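Local structure of CysE, serine acetyltransferase (Brucella abortus, 4HZD) at residues Ala70-Leu73 and Arg74-Asp78; Glu86-His89 and Val90-Asp94. The protein probably catalyses, as a serine acetyltransferase, the transfer of an acetyl group from acetyl-coenzyme A to L-serine, the step that leads into cysteine biosynthesis. All blocks are in the same frame, centred on the assembly; numbering follows the deposited sequence.

Contact 1 and contact 2 lie in series along the chain: neither nests in nor crosses the other, and each joins successive turns of a single helix rather than closing a loop. Contact 1 (Ala70-Asp78) forms the first part of helix 70-83, whose flank with Asp71, Arg74 and Gln75 faces a second subunit. The chain then turns, and contact 2 (Glu86-Asp94) lies in the early part of helix 87-101. With centres 18 Å apart, the two still touch, because Phe77 of the first helix packs on Trp87 of the second, CE1 to CZ2 at 4.0 Å. Both belong to the helical N-terminal part; contact 2 lies nearer the left-handed beta-helix.

Contact 1 (Ala70-Leu73 and Arg74-Asp78); sequences ADIL and RQTFD. With MG (magnesium ion), chain E.
Asp71 and Arg74, three residues apart, lie side by side and form a salt bridge. Arg74 NH2 meets Asp71 OD1 at 2.7 Å, in the guanidinium plane and on the anti side of the oxygen but tilted out of the carboxylate plane; NH1 adds only a weak bond to the same oxygen. The two flat groups stand almost perpendicular, 88° apart. A bend at chi3 (63°) folds the arginine back toward the aspartate, its length letting the guanidinium reach back about one turn.

The other carboxylate oxygen binds metal: Asp71 OD2 lies 2.4 Å from the magnesium ion, which two waters also bind. One of these waters accepts a weak bond from Arg74 NH1. Magnesium and arginine thus take different oxygens of one carboxylate, which they would probably keep ionised.

This is the opening of an alpha-helix in the helical N-terminal region of serine acetyltransferase, with backbone bonds such as Arg74 N to Ala70 O (2.8 Å). Gln75, directed across the subunit boundary, bonds through its amide to Ala43 and Asn47 of the second subunit.

Thr76 suits its buried place by returning its hydroxyl to the helix. OG1, beside its own backbone N (chi1 -49°), donates to Ile72 O at 2.6 Å, while Thr76 N reaches that oxygen at 2.9 Å from the opposite face of the carbonyl plane.

Contact 2 (Glu86-His89 and Val90-Asp94); sequences EWSH and VLRVD
The indole of Trp87 carries Leu91 on one face. Leu91 CD2 stands 3.6 Å from the centroid of the six-membered ring and only 2° off its normal, a CH-pi contact centred over the benzo part. Leu91 CG occupies the position between backbone N and carbonyl carbon (chi1 72°), unusual in a helix, and this turns the branch back over the preceding turn. A wide aromatic plate and a branched aliphatic chain thus suit this buried flank.

His89 presents a ring face to Val93 CG1, one turn on. The imidazole lies on the exposed side, where a polar ring is at ease.

The Arg92 guanidinium receives Ser88 O at its edge, in plane. NH1 donates to this carbonyl at 2.9 Å with an N-H...O angle of 153°, although the donor stands above the carbonyl plane rather than on a lone pair. An arm extended from CG to NE runs back past the serine carbonyl. The guanidinium also forms salt bridges with Asp17 and Glu52; Glu52 OE2 is shared by Ser88 OG and Arg92 NH1, which a short serine side chain would allow.

Main-chain bonds continue through these turns, with Leu91 N to Trp87 O and Val93 N to His89 O both 2.9 Å.

Trp87 and Leu91 pack against helix 51-63, and Trp87 also touches helix 70-83. Toward helix 116-132, Trp87 NE1 is hydrogen-bonded to Gln122, and Asp94 OD2 forms a salt bridge with Arg125 and a hydrogen bond with Gln122; the other oxygen of Asp94 accepts from Leu164 N, just before strand 165-166, joining this helix to the beta-helix.

Contact 1 (Ala70-Leu73 and Arg74-Asp78)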
loop_
_atom_site.group_PDB
_atom_site.type_symbol
_atom_site.label_atom_id
_atom_site.label_comp_id
_atom_site.label_asym_id
_atom_site.label_seq_id
_atom_site.Cartn_x
_atom_site.Cartn_y
_atom_site.Cartn_z
ATOM N N ALA A 70 6.049 -9.153 1.241
ATOM C CA ALA A 70 5.557 -10.513 1.158
ATOM C C ALA A 70 6.395 -11.337 0.225
ATOM O O ALA A 70 6.701 -12.453 0.561
ATOM C CB ALA A 70 4.100 -10.542 0.706
ATOM N N ASP A 71 6.799 -10.797 -0.934
ATOM C CA ASP A 71 7.601 -11.566 -1.882
ATOM C C ASP A 71 8.915 -12.083 -1.340
ATOM O O ASP A 71 9.289 -13.242 -1.573
ATOM C CB ASP A 71 7.877 -10.719 -3.156
ATOM C CG ASP A 71 6.600 -10.294 -3.801
ATOM O OD1 ASP A 71 6.096 -11.046 -4.686
ATOM O OD2 ASP A 71 6.064 -9.258 -3.350
ATOM N N ILE A 72 9.660 -11.215 -0.675
ATOM C CA ILE A 72 10.912 -11.614 -0.058
ATOM C C ILE A 72 10.662 -12.689 0.978
ATOM O O ILE A 72 11.391 -13.706 1.030
ATOM C CB ILE A 72 11.646 -10.406 0.585
ATOM C CG1 ILE A 72 12.170 -9.485 -0.555
ATOM C CG2 ILE A 72 12.775 -10.895 1.495
ATOM C CD1 ILE A 72 12.370 -8.023 -0.144
ATOM N N LEU A 73 9.605 -12.505 1.767
ATOM C CA LEU A 73 9.235 -13.530 2.770
ATOM C C LEU A 73 8.864 -14.858 2.090
ATOM O O LEU A 73 9.299 -15.910 2.532
ATOM C CB LEU A 73 8.107 -13.044 3.682
ATOM C CG LEU A 73 8.356 -11.767 4.481
ATOM C CD1 LEU A 73 7.163 -11.424 5.377
ATOM C CD2 LEU A 73 9.586 -12.019 5.327
ATOM N N ARG A 74 8.054 -14.808 1.036
ATOM C CA ARG A 74 7.638 -16.027 0.326
ATOM C C ARG A 74 8.817 -16.768 -0.336
ATOM O O ARG A 74 8.880 -18.011 -0.278
ATOM C CB ARG A 74 6.553 -15.702 -0.695
ATOM C CG ARG A 74 5.996 -16.882 -1.485
ATOM C CD ARG A 74 5.067 -16.429 -2.626
ATOM N NE ARG A 74 5.798 -15.625 -3.612
ATOM C CZ ARG A 74 5.713 -14.300 -3.769
ATOM N NH1 ARG A 74 4.873 -13.568 -3.035
ATOM N NH2 ARG A 74 6.462 -13.705 -4.704
ATOM N N GLN A 75 9.723 -16.017 -0.966
ATOM C CA GLN A 75 10.941 -16.564 -1.560
ATOM C C GLN A 75 11.861 -17.211 -0.502
ATOM O O GLN A 75 12.505 -18.235 -0.770
ATOM C CB GLN A 75 11.718 -15.470 -2.332
ATOM C CG GLN A 75 10.987 -14.861 -3.537
ATOM C CD GLN A 75 11.641 -13.571 -4.045
ATOM O OE1 GLN A 75 12.522 -12.993 -3.399
ATOM N NE2 GLN A 75 11.227 -13.129 -5.239
ATOM N N THR A 76 11.946 -16.581 0.678
ATOM C CA THR A 76 12.708 -17.122 1.795
ATOM C C THR A 76 12.059 -18.419 2.353
ATOM O O THR A 76 12.744 -19.428 2.496
ATOM C CB THR A 76 12.951 -16.024 2.869
ATOM O OG1 THR A 76 13.455 -14.874 2.190
ATOM C CG2 THR A 76 13.955 -16.492 3.921
ATOM N N PHE A 77 10.754 -18.396 2.654
ATOM C CA PHE A 77 9.982 -19.644 2.841
ATOM C C PHE A 77 10.289 -20.767 1.826
ATOM O O PHE A 77 10.537 -21.900 2.232
ATOM C CB PHE A 77 8.482 -19.369 2.803
ATOM C CG PHE A 77 7.811 -19.448 4.139
ATOM C CD1 PHE A 77 7.885 -20.612 4.900
ATOM C CD2 PHE A 77 7.077 -18.359 4.626
ATOM C CE1 PHE A 77 7.263 -20.689 6.148
ATOM C CE2 PHE A 77 6.447 -18.428 5.874
ATOM C CZ PHE A 77 6.538 -19.596 6.620
ATOM N N ASP A 78 10.270 -20.460 0.520
ATOM C CA ASP A 78 10.641 -21.426 -0.530
ATOM C C ASP A 78 12.017 -22.063 -0.266
ATOM O O ASP A 78 12.175 -23.257 -0.452
ATOM C CB ASP A 78 10.732 -20.764 -1.921
ATOM C CG ASP A 78 9.382 -20.307 -2.484
ATOM O OD1 ASP A 78 8.351 -20.957 -2.233
ATOM O OD2 ASP A 78 9.368 -19.311 -3.249
HETATM MG MG MG E . 3.768 -8.627 -3.336
HETATM O O HOH W 1 3.226 -11.067 -2.630
HETATM O O HOH W 2 1.813 -8.511 -4.056
#

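Contact 2 (Glu86-His89 and Val90-Asp94)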
loop_
_atom_site.group_PDB
_atom_site.type_symbol
_atom_site.label_atom_id
_atom_site.label_comp_id
_atom_site.label_asym_id
_atom_site.label_seq_id
_atom_site.Cartn_x
_atom_site.Cartn_y
_atom_site.Cartn_z
ATOM N N GLU A 86 11.062 -32.124 5.259
ATOM C CA GLU A 86 10.151 -32.629 6.290
ATOM C C GLU A 86 9.046 -31.605 6.626
ATOM O O GLU A 86 8.024 -31.960 7.210
ATOM C CB GLU A 86 10.922 -32.990 7.566
ATOM C CG GLU A 86 11.597 -31.785 8.209
ATOM C CD GLU A 86 13.046 -31.632 7.739
ATOM O OE1 GLU A 86 13.367 -31.902 6.537
ATOM O OE2 GLU A 86 13.878 -31.247 8.586
ATOM N N TRP A 87 9.240 -30.346 6.249
ATOM C CA TRP A 87 8.210 -29.326 6.534
ATOM C C TRP A 87 6.859 -29.657 5.910
ATOM O O TRP A 87 5.827 -29.376 6.485
ATOM C CB TRP A 87 8.705 -27.918 6.207
ATOM C CG TRP A 87 7.707 -26.875 6.598
ATOM C CD1 TRP A 87 7.205 -26.619 7.866
ATOM C CD2 TRP A 87 7.023 -25.944 5.706
ATOM N NE1 TRP A 87 6.295 -25.612 7.829
ATOM C CE2 TRP A 87 6.138 -25.151 6.555
ATOM C CE3 TRP A 87 7.061 -25.692 4.337
ATOM C CZ2 TRP A 87 5.301 -24.178 6.031
ATOM C CZ3 TRP A 87 6.227 -24.695 3.810
ATOM C CH2 TRP A 87 5.377 -23.945 4.642
ATOM N N SER A 88 6.867 -30.289 4.740
ATOM C CA SER A 88 5.649 -30.812 4.109
ATOM C C SER A 88 4.811 -31.703 5.013
ATOM O O SER A 88 3.603 -31.558 5.072
ATOM C CB SER A 88 6.001 -31.585 2.829
ATOM O OG SER A 88 6.438 -30.703 1.820
ATOM N N HIS A 89 5.442 -32.648 5.702
ATOM C CA HIS A 89 4.724 -33.481 6.676
ATOM C C HIS A 89 4.380 -32.726 7.969
ATOM O O HIS A 89 3.255 -32.865 8.497
ATOM C CB HIS A 89 5.545 -34.729 6.983
ATOM C CG HIS A 89 5.108 -35.457 8.236
ATOM N ND1 HIS A 89 4.035 -36.254 8.267
ATOM C CD2 HIS A 89 5.652 -35.476 9.527
ATOM C CE1 HIS A 89 3.884 -36.763 9.511
ATOM N NE2 HIS A 89 4.878 -36.288 10.278
ATOM N N VAL A 90 5.337 -31.927 8.473
ATOM C CA VAL A 90 5.134 -31.169 9.718
ATOM C C VAL A 90 3.892 -30.275 9.586
ATOM O O VAL A 90 3.022 -30.285 10.471
ATOM C CB VAL A 90 6.374 -30.339 10.117
ATOM C CG1 VAL A 90 6.075 -29.405 11.277
ATOM C CG2 VAL A 90 7.580 -31.226 10.450
ATOM N N LEU A 91 3.764 -29.539 8.478
ATOM C CA LEU A 91 2.643 -28.577 8.365
ATOM C C LEU A 91 1.283 -29.315 8.283
ATOM O O LEU A 91 0.267 -28.831 8.777
ATOM C CB LEU A 91 2.850 -27.592 7.181
ATOM C CG LEU A 91 2.709 -28.105 5.751
ATOM C CD1 LEU A 91 1.240 -28.169 5.373
ATOM C CD2 LEU A 91 3.503 -27.273 4.738
ATOM N N ARG A 92 1.279 -30.466 7.625
ATOM C CA ARG A 92 0.120 -31.363 7.552
ATOM C C ARG A 92 -0.289 -31.954 8.920
ATOM O O ARG A 92 -1.489 -32.050 9.229
ATOM C CB ARG A 92 0.362 -32.486 6.513
ATOM C CG ARG A 92 -0.015 -32.092 5.065
ATOM C CD ARG A 92 0.542 -33.081 4.030
ATOM N NE ARG A 92 0.372 -32.626 2.634
ATOM C CZ ARG A 92 1.181 -31.770 1.985
ATOM N NH1 ARG A 92 2.220 -31.195 2.588
ATOM N NH2 ARG A 92 0.933 -31.462 0.712
ATOM N N VAL A 93 0.685 -32.354 9.726
ATOM C CA VAL A 93 0.369 -32.798 11.098
ATOM C C VAL A 93 -0.139 -31.612 11.958
ATOM O O VAL A 93 -1.062 -31.772 12.768
ATOM C CB VAL A 93 1.504 -33.595 11.781
ATOM C CG1 VAL A 93 1.811 -34.851 10.980
ATOM C CG2 VAL A 93 2.767 -32.785 11.914
ATOM N N ASP A 94 0.429 -30.421 11.747
ATOM C CA ASP A 94 -0.037 -29.222 12.466
ATOM C C ASP A 94 -1.475 -28.869 12.087
ATOM O O ASP A 94 -2.278 -28.470 12.940
ATOM C CB ASP A 94 0.894 -28.022 12.226
ATOM C CG ASP A 94 2.224 -28.133 12.940
ATOM O OD1 ASP A 94 2.424 -29.004 13.824
ATOM O OD2 ASP A 94 3.112 -27.325 12.621
#